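PDB 5UAO: tryptophane-5-halogenase from Microbispora sp. ATCC PTA-5024, which chlorinates a tryptophan at carbon 5 of its indole during biosynthesis of the lanthipeptide NAI-107, as a flavin-dependent halogenase. Local coordinates for residues E72-Y77 / Y174-A179; H96-W101 / P288-D293. All blocks are in the same frame, centred on the assembly; numbering follows the deposited sequence.

Interaction 1: E72-Y77 / Y174-A179; sequences EATVSY and YHMDNA. With FAD (flavin-adenine dinucleotide), chain E.
His-175 presents an edge of its imidazole to Ala-73: the CB methyl lies in the ring plane, 3.7 Å from CD2. The ring nitrogens look elsewhere, ND1 being hydrogen-bonded to Thr-100 and NE2 to Thr-274. The second flat group, the Glu-72 carboxylate, takes the amide N of Asn-178 on the anti side of OE2 (2.9 Å), 27° out of its plane, while OE1 is bonded to His-294. An extended chain (chi2 -177°) carries it there. The backbones join in a single bridge, Ala-73 with His-175: Met-176 N reaches Glu-72 O at 2.8 Å, and Thr-74 N makes a weak bond to Tyr-174 O. OG1 of Thr-74 adds a side-chain bond to the same Tyr-174 O at 3.1 Å, in the carbonyl plane on a lone pair. Beside this, Thr-74 CG2 and the Met-176 methyl CE are pressed to 3.3 Å, their side chains crossing near a right angle. Replacing Glu-72 by a leucine would probably leave the Asn-178 amide and His-294 without their shared carboxylate, setting the start of helix 178-191 less firmly. Ala-73 also grips the flavin edge: its N donates to FAD O4 (3.2 Å), its O accepts from FAD N3 (2.7 Å). Asp-177, the N-cap residue, bonds through OD2 to Arg-180 N, and the amides of this helix start probably offset the closeness of the two carboxylates.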
loop_
_atom_site.group_PDB
_atom_site.type_symbol
_atom_site.label_atom_id
_atom_site.label_comp_id
_atom_site.label_asym_id
_atom_site.label_seq_id
_atom_site.Cartn_x
_atom_site.Cartn_y
_atom_site.Cartn_z
ATOM N N GLU A 72 4.116 24.605 -14.531
ATOM C CA GLU A 72 3.753 25.695 -13.616
ATOM C C GLU A 72 2.713 25.392 -12.502
ATOM O O GLU A 72 2.632 26.160 -11.539
ATOM C CB GLU A 72 3.316 26.925 -14.418
ATOM C CG GLU A 72 4.510 27.496 -15.204
ATOM C CD GLU A 72 4.233 28.772 -15.990
ATOM O OE1 GLU A 72 3.095 29.019 -16.395
ATOM O OE2 GLU A 72 5.191 29.483 -16.222
ATOM N N ALA A 73 1.963 24.311 -12.588
ATOM C CA ALA A 73 0.976 24.016 -11.561
ATOM C C ALA A 73 1.473 22.843 -10.714
ATOM O O ALA A 73 2.126 21.960 -11.236
ATOM C CB ALA A 73 -0.400 23.672 -12.153
ATOM N N THR A 74 1.091 22.795 -9.451
ATOM C CA THR A 74 1.534 21.707 -8.591
ATOM C C THR A 74 0.390 21.146 -7.768
ATOM O O THR A 74 -0.797 21.472 -7.957
ATOM C CB THR A 74 2.719 22.152 -7.655
ATOM O OG1 THR A 74 2.277 23.165 -6.739
ATOM C CG2 THR A 74 3.784 22.802 -8.446
ATOM N N VAL A 75 0.744 20.271 -6.842
ATOM C CA VAL A 75 -0.229 19.678 -5.906
ATOM C C VAL A 75 0.157 20.092 -4.471
ATOM O O VAL A 75 1.287 20.558 -4.221
ATOM C CB VAL A 75 -0.286 18.128 -6.021
ATOM C CG1 VAL A 75 -0.738 17.661 -7.374
ATOM C CG2 VAL A 75 1.032 17.479 -5.622
ATOM N N SER A 76 -0.738 19.804 -3.529
ATOM C CA SER A 76 -0.618 20.287 -2.181
ATOM C C SER A 76 0.682 19.841 -1.507
ATOM O O SER A 76 1.371 20.646 -0.811
ATOM C CB SER A 76 -1.883 19.943 -1.385
ATOM O OG SER A 76 -1.881 18.558 -1.257
ATOM N N TYR A 77 1.134 18.637 -1.788
ATOM C CA TYR A 77 2.396 18.126 -1.211
ATOM C C TYR A 77 3.613 18.987 -1.480
ATOM O O TYR A 77 4.574 19.106 -0.678
ATOM C CB TYR A 77 2.642 16.728 -1.771
ATOM C CG TYR A 77 3.809 16.034 -1.169
ATOM C CD1 TYR A 77 3.689 15.477 0.102
ATOM C CD2 TYR A 77 5.032 15.920 -1.838
ATOM C CE1 TYR A 77 4.737 14.805 0.711
ATOM C CE2 TYR A 77 6.111 15.271 -1.221
ATOM C CZ TYR A 77 5.950 14.726 0.065
ATOM O OH TYR A 77 6.929 14.061 0.756
ATOM N N TYR A 174 0.414 25.592 -5.376
ATOM C CA TYR A 174 0.829 26.801 -6.021
ATOM C C TYR A 174 0.718 26.693 -7.533
ATOM O O TYR A 174 0.955 25.626 -8.155
ATOM C CB TYR A 174 2.282 27.096 -5.727
ATOM C CG TYR A 174 2.644 27.395 -4.262
ATOM C CD1 TYR A 174 1.876 28.249 -3.488
ATOM C CD2 TYR A 174 3.829 26.900 -3.712
ATOM C CE1 TYR A 174 2.225 28.522 -2.174
ATOM C CE2 TYR A 174 4.222 27.223 -2.396
ATOM C CZ TYR A 174 3.395 28.027 -1.635
ATOM O OH TYR A 174 3.772 28.360 -0.328
ATOM N N HIS A 175 0.505 27.838 -8.132
ATOM C CA HIS A 175 0.907 28.066 -9.539
ATOM C C HIS A 175 2.114 29.016 -9.519
ATOM O O HIS A 175 2.125 30.049 -8.779
ATOM C CB HIS A 175 -0.196 28.746 -10.348
ATOM C CG HIS A 175 -1.510 28.052 -10.383
ATOM N ND1 HIS A 175 -2.666 28.652 -9.925
ATOM C CD2 HIS A 175 -1.906 26.880 -10.936
ATOM C CE1 HIS A 175 -3.692 27.842 -10.111
ATOM N NE2 HIS A 175 -3.259 26.776 -10.753
ATOM N N MET A 176 3.138 28.674 -10.296
ATOM C CA MET A 176 4.454 29.354 -10.264
ATOM C C MET A 176 4.974 29.605 -11.685
ATOM O O MET A 176 5.162 28.659 -12.478
ATOM C CB MET A 176 5.487 28.523 -9.499
ATOM C CG MET A 176 5.065 28.156 -8.092
ATOM S SD MET A 176 6.089 26.865 -7.373
ATOM C CE MET A 176 5.639 25.482 -8.401
ATOM N N ASP A 177 5.175 30.870 -12.010
ATOM C CA ASP A 177 5.864 31.256 -13.212
ATOM C C ASP A 177 7.193 30.577 -13.306
ATOM O O ASP A 177 8.029 30.686 -12.411
ATOM C CB ASP A 177 6.073 32.772 -13.226
ATOM C CG ASP A 177 6.775 33.237 -14.459
ATOM O OD1 ASP A 177 6.031 33.415 -15.437
ATOM O OD2 ASP A 177 8.036 33.411 -14.461
ATOM N N ASN A 178 7.385 29.827 -14.385
ATOM C CA ASN A 178 8.542 29.017 -14.496
ATOM C C ASN A 178 9.858 29.739 -14.551
ATOM O O ASN A 178 10.822 29.286 -13.935
ATOM C CB ASN A 178 8.482 28.103 -15.719
ATOM C CG ASN A 178 9.439 26.989 -15.565
ATOM O OD1 ASN A 178 9.291 26.154 -14.634
ATOM N ND2 ASN A 178 10.490 26.994 -16.375
ATOM N N ALA A 179 9.911 30.839 -15.292
ATOM C CA ALA A 179 11.135 31.620 -15.342
ATOM C C ALA A 179 11.481 32.205 -13.947
ATOM O O ALA A 179 12.630 32.055 -13.529
ATOM C CB ALA A 179 11.098 32.676 -16.449
HETATM P PA FAD E . 14.396 20.260 -18.704
HETATM O O1A FAD E . 13.613 21.455 -18.160
HETATM O O2A FAD E . 14.215 19.738 -20.143
HETATM O O5B FAD E . 15.960 20.453 -18.387
HETATM C C5B FAD E . 17.013 19.715 -18.975
HETATM C C4B FAD E . 18.315 20.372 -18.555
HETATM O O4B FAD E . 19.272 19.411 -19.007
HETATM C C3B FAD E . 18.686 21.723 -19.200
HETATM O O3B FAD E . 19.322 22.687 -18.219
HETATM C C2B FAD E . 19.696 21.334 -20.286
HETATM O O2B FAD E . 20.673 22.389 -20.658
HETATM C C1B FAD E . 20.350 20.120 -19.626
HETATM N N9A FAD E . 21.055 19.276 -20.621
HETATM C C8A FAD E . 20.480 18.483 -21.574
HETATM N N7A FAD E . 21.456 17.849 -22.281
HETATM C C5A FAD E . 22.645 18.269 -21.781
HETATM C C6A FAD E . 24.041 18.031 -22.128
HETATM N N6A FAD E . 24.348 17.177 -23.150
HETATM N N1A FAD E . 24.963 18.623 -21.384
HETATM C C2A FAD E . 24.672 19.442 -20.354
HETATM N N3A FAD E . 23.413 19.719 -20.010
HETATM C C4A FAD E . 22.390 19.166 -20.689
HETATM N N1 FAD E . 4.917 19.617 -14.313
HETATM C C2 FAD E . 4.160 20.100 -13.270
HETATM O O2 FAD E . 4.458 19.809 -12.067
HETATM N N3 FAD E . 3.089 20.910 -13.489
HETATM C C4 FAD E . 2.694 21.297 -14.719
HETATM O O4 FAD E . 1.669 22.040 -14.817
HETATM C C4X FAD E . 3.491 20.801 -15.891
HETATM N N5 FAD E . 3.159 21.066 -17.186
HETATM C C5X FAD E . 3.888 20.607 -18.231
HETATM C C6 FAD E . 3.491 20.918 -19.526
HETATM C C7 FAD E . 4.187 20.441 -20.622
HETATM C C7M FAD E . 3.806 20.776 -22.034
HETATM C C8 FAD E . 5.395 19.642 -20.422
HETATM C C8M FAD E . 6.154 19.140 -21.632
HETATM C C9 FAD E . 5.786 19.323 -19.133
HETATM C C9A FAD E . 5.085 19.744 -18.001
HETATM N N10 FAD E . 5.477 19.397 -16.662
HETATM C C10 FAD E . 4.662 19.916 -15.606
HETATM C "C1'" FAD E . 6.699 18.632 -16.263
HETATM C "C2'" FAD E . 7.690 19.788 -15.758
HETATM O "O2'" FAD E . 7.677 20.683 -16.864
HETATM C "C3'" FAD E . 9.253 19.863 -15.623
HETATM O "O3'" FAD E . 9.956 21.159 -15.528
HETATM C "C4'" FAD E . 9.845 19.615 -16.979
HETATM O "O4'" FAD E . 8.814 19.235 -17.940
HETATM C "C5'" FAD E . 11.034 18.686 -16.734
HETATM O "O5'" FAD E . 12.072 19.377 -16.101
HETATM P P FAD E . 13.548 18.731 -16.384
HETATM O O1P FAD E . 13.494 17.271 -16.237
HETATM O O2P FAD E . 14.411 19.519 -15.406
HETATM O O3P FAD E . 13.991 18.902 -17.886
#

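Interaction 2: H96-W101 / P288-D293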
loop_
_atom_site.group_PDB
_atom_site.type_symbol
_atom_site.label_atom_id
_atom_site.label_comp_id
_atom_site.label_asym_id
_atom_site.label_seq_id
_atom_site.Cartn_x
_atom_site.Cartn_y
_atom_site.Cartn_z
ATOM N N HIS A 96 9.967 36.533 -4.412
ATOM C CA HIS A 96 10.714 36.276 -5.624
ATOM C C HIS A 96 9.905 35.512 -6.638
ATOM O O HIS A 96 10.089 35.696 -7.838
ATOM C CB HIS A 96 11.944 35.462 -5.315
ATOM C CG HIS A 96 13.081 36.264 -4.796
ATOM N ND1 HIS A 96 13.057 36.890 -3.567
ATOM C CD2 HIS A 96 14.286 36.536 -5.335
ATOM C CE1 HIS A 96 14.201 37.521 -3.375
ATOM N NE2 HIS A 96 14.959 37.333 -4.437
ATOM N N VAL A 97 9.052 34.609 -6.209
ATOM C CA VAL A 97 8.368 33.759 -7.249
ATOM C C VAL A 97 6.976 34.304 -7.606
ATOM O O VAL A 97 6.478 34.084 -8.720
ATOM C CB VAL A 97 8.295 32.301 -6.807
ATOM C CG1 VAL A 97 7.514 31.415 -7.833
ATOM C CG2 VAL A 97 9.705 31.793 -6.596
ATOM N N ARG A 98 6.356 35.006 -6.669
ATOM C CA ARG A 98 5.041 35.539 -6.833
ATOM C C ARG A 98 3.975 34.480 -7.208
ATOM O O ARG A 98 3.272 34.634 -8.174
ATOM C CB ARG A 98 5.055 36.740 -7.803
ATOM C CG ARG A 98 5.755 37.993 -7.188
ATOM C CD ARG A 98 6.020 39.138 -8.178
ATOM N NE ARG A 98 5.022 39.163 -9.247
ATOM C CZ ARG A 98 5.213 39.627 -10.482
ATOM N NH1 ARG A 98 6.379 40.200 -10.825
ATOM N NH2 ARG A 98 4.211 39.522 -11.381
ATOM N N PRO A 99 3.762 33.486 -6.333
ATOM C CA PRO A 99 2.861 32.398 -6.662
ATOM C C PRO A 99 1.425 32.840 -6.564
ATOM O O PRO A 99 1.116 33.837 -5.866
ATOM C CB PRO A 99 3.110 31.397 -5.549
ATOM C CG PRO A 99 3.448 32.316 -4.352
ATOM C CD PRO A 99 4.341 33.314 -5.001
ATOM N N THR A 100 0.560 32.127 -7.286
ATOM C CA THR A 100 -0.859 32.088 -7.025
ATOM C C THR A 100 -1.302 30.735 -6.470
ATOM O O THR A 100 -0.493 29.782 -6.325
ATOM C CB THR A 100 -1.673 32.381 -8.278
ATOM O OG1 THR A 100 -1.300 31.445 -9.243
ATOM C CG2 THR A 100 -1.357 33.747 -8.783
ATOM N N TRP A 101 -2.579 30.654 -6.136
ATOM C CA TRP A 101 -3.081 29.573 -5.385
ATOM C C TRP A 101 -3.965 28.701 -6.240
ATOM O O TRP A 101 -4.782 29.196 -7.037
ATOM C CB TRP A 101 -3.864 30.008 -4.135
ATOM C CG TRP A 101 -3.037 30.665 -3.083
ATOM C CD1 TRP A 101 -1.685 30.607 -2.893
ATOM C CD2 TRP A 101 -3.544 31.563 -2.102
ATOM N NE1 TRP A 101 -1.319 31.436 -1.792
ATOM C CE2 TRP A 101 -2.450 32.026 -1.319
ATOM C CE3 TRP A 101 -4.826 32.024 -1.814
ATOM C CZ2 TRP A 101 -2.625 32.896 -0.221
ATOM C CZ3 TRP A 101 -4.991 32.873 -0.730
ATOM C CH2 TRP A 101 -3.887 33.302 0.047
ATOM N N PRO A 288 -3.296 30.627 -13.850
ATOM C CA PRO A 288 -3.125 32.057 -13.500
ATOM C C PRO A 288 -1.765 32.376 -12.898
ATOM O O PRO A 288 -1.299 31.636 -12.019
ATOM C CB PRO A 288 -4.212 32.258 -12.451
ATOM C CG PRO A 288 -5.284 31.354 -12.911
ATOM C CD PRO A 288 -4.546 30.105 -13.278
ATOM N N THR A 289 -1.132 33.443 -13.380
ATOM C CA THR A 289 -0.022 34.116 -12.663
ATOM C C THR A 289 -0.481 35.545 -12.333
ATOM O O THR A 289 -1.555 35.956 -12.810
ATOM C CB THR A 289 1.301 34.147 -13.452
ATOM O OG1 THR A 289 1.169 35.069 -14.540
ATOM C CG2 THR A 289 1.685 32.784 -13.970
ATOM N N PRO A 290 0.270 36.296 -11.495
ATOM C CA PRO A 290 -0.283 37.645 -11.197
ATOM C C PRO A 290 -0.370 38.537 -12.442
ATOM O O PRO A 290 -1.308 39.304 -12.559
ATOM C CB PRO A 290 0.666 38.209 -10.098
ATOM C CG PRO A 290 1.237 36.959 -9.442
ATOM C CD PRO A 290 1.390 35.958 -10.593
ATOM N N GLU A 291 0.480 38.327 -13.420
ATOM C CA GLU A 291 0.552 39.242 -14.573
ATOM C C GLU A 291 -0.427 38.843 -15.707
ATOM O O GLU A 291 -0.917 39.711 -16.379
ATOM C CB GLU A 291 2.017 39.455 -15.062
ATOM C CG GLU A 291 2.748 38.262 -15.655
ATOM C CD GLU A 291 3.376 37.274 -14.608
ATOM O OE1 GLU A 291 3.225 37.516 -13.340
ATOM O OE2 GLU A 291 3.984 36.226 -15.081
ATOM N N SER A 292 -0.735 37.562 -15.868
ATOM C CA SER A 292 -1.621 37.042 -16.914
ATOM C C SER A 292 -1.974 35.537 -16.722
ATOM O O SER A 292 -1.395 34.874 -15.881
ATOM C CB SER A 292 -0.951 37.186 -18.261
ATOM O OG SER A 292 0.182 36.328 -18.320
ATOM N N ASP A 293 -2.922 35.044 -17.496
ATOM C CA ASP A 293 -3.216 33.620 -17.595
ATOM C C ASP A 293 -2.209 32.985 -18.570
ATOM O O ASP A 293 -1.981 33.497 -19.668
ATOM C CB ASP A 293 -4.624 33.372 -18.034
ATOM C CG ASP A 293 -5.648 33.547 -16.920
ATOM O OD1 ASP A 293 -5.316 33.439 -15.732
ATOM O OD2 ASP A 293 -6.847 33.643 -17.231
#
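Arg-98 runs alongside Pro-290 and ends on Glu-291. Its CB starts the contact, 4.2 Å from CG of the proline ring. The chain then runs extended through CG and CD and bends at chi3 (30°), which brings the guanidinium edge to Pro-290 CB, lying in the guanidinium plane. At the tip, NH2 forms a salt bridge with Glu-291 OE1 at 3.0 Å. The two flat groups stand almost perpendicular, 81° apart, so the pair meets through one nitrogen and one oxygen and not as a side-by-side bidentate pair. OE1 is shared with Arg-180, so two arginines hold this carboxylate at the partly exposed margin. The backbone O of Arg-98 also rests 3.3 Å from Pro-290 CD. Deeper in, Thr-100 OG1 donates to Pro-288 O at 2.8 Å, approaching from above the carbonyl plane, 42° out of it. Its methyl CG2 packs 4.0 Å from Pro-290 CD. The proline thus packs against both Arg-98 and Thr-100. Within the turn, Thr-289 N and OG1 both donate to Ser-292 O, closing it across its ends. This is a beta-hairpin turn, linking antiparallel strands 282-288 and 293-299, packed against the connection from helix 90-97 to strand 100-102, where Arg-98 leaves the helix with positive phi.

From the N terminus, 72-77 leads into helix 76-85, and helix 90-97 ends in 96-101; the chain then returns at 174-179 to close the first loop as interaction 1. Interaction 2 closes later, when 288-293 arrives at 96-101. The segments alternate, so the two loops cross and neither nests in the other. The contacts touch, with centres 9 Å apart: strands 100-102 and 173-175 pair in a small antiparallel sheet, where His-175 N probably bonds to Thr-100 O, and His-175 CB packs on Pro-288 O. Together they tie the flavin-binding loop, this two-stranded sheet, the start of helix 178-191 and the hairpin of the seven-stranded mixed sheet.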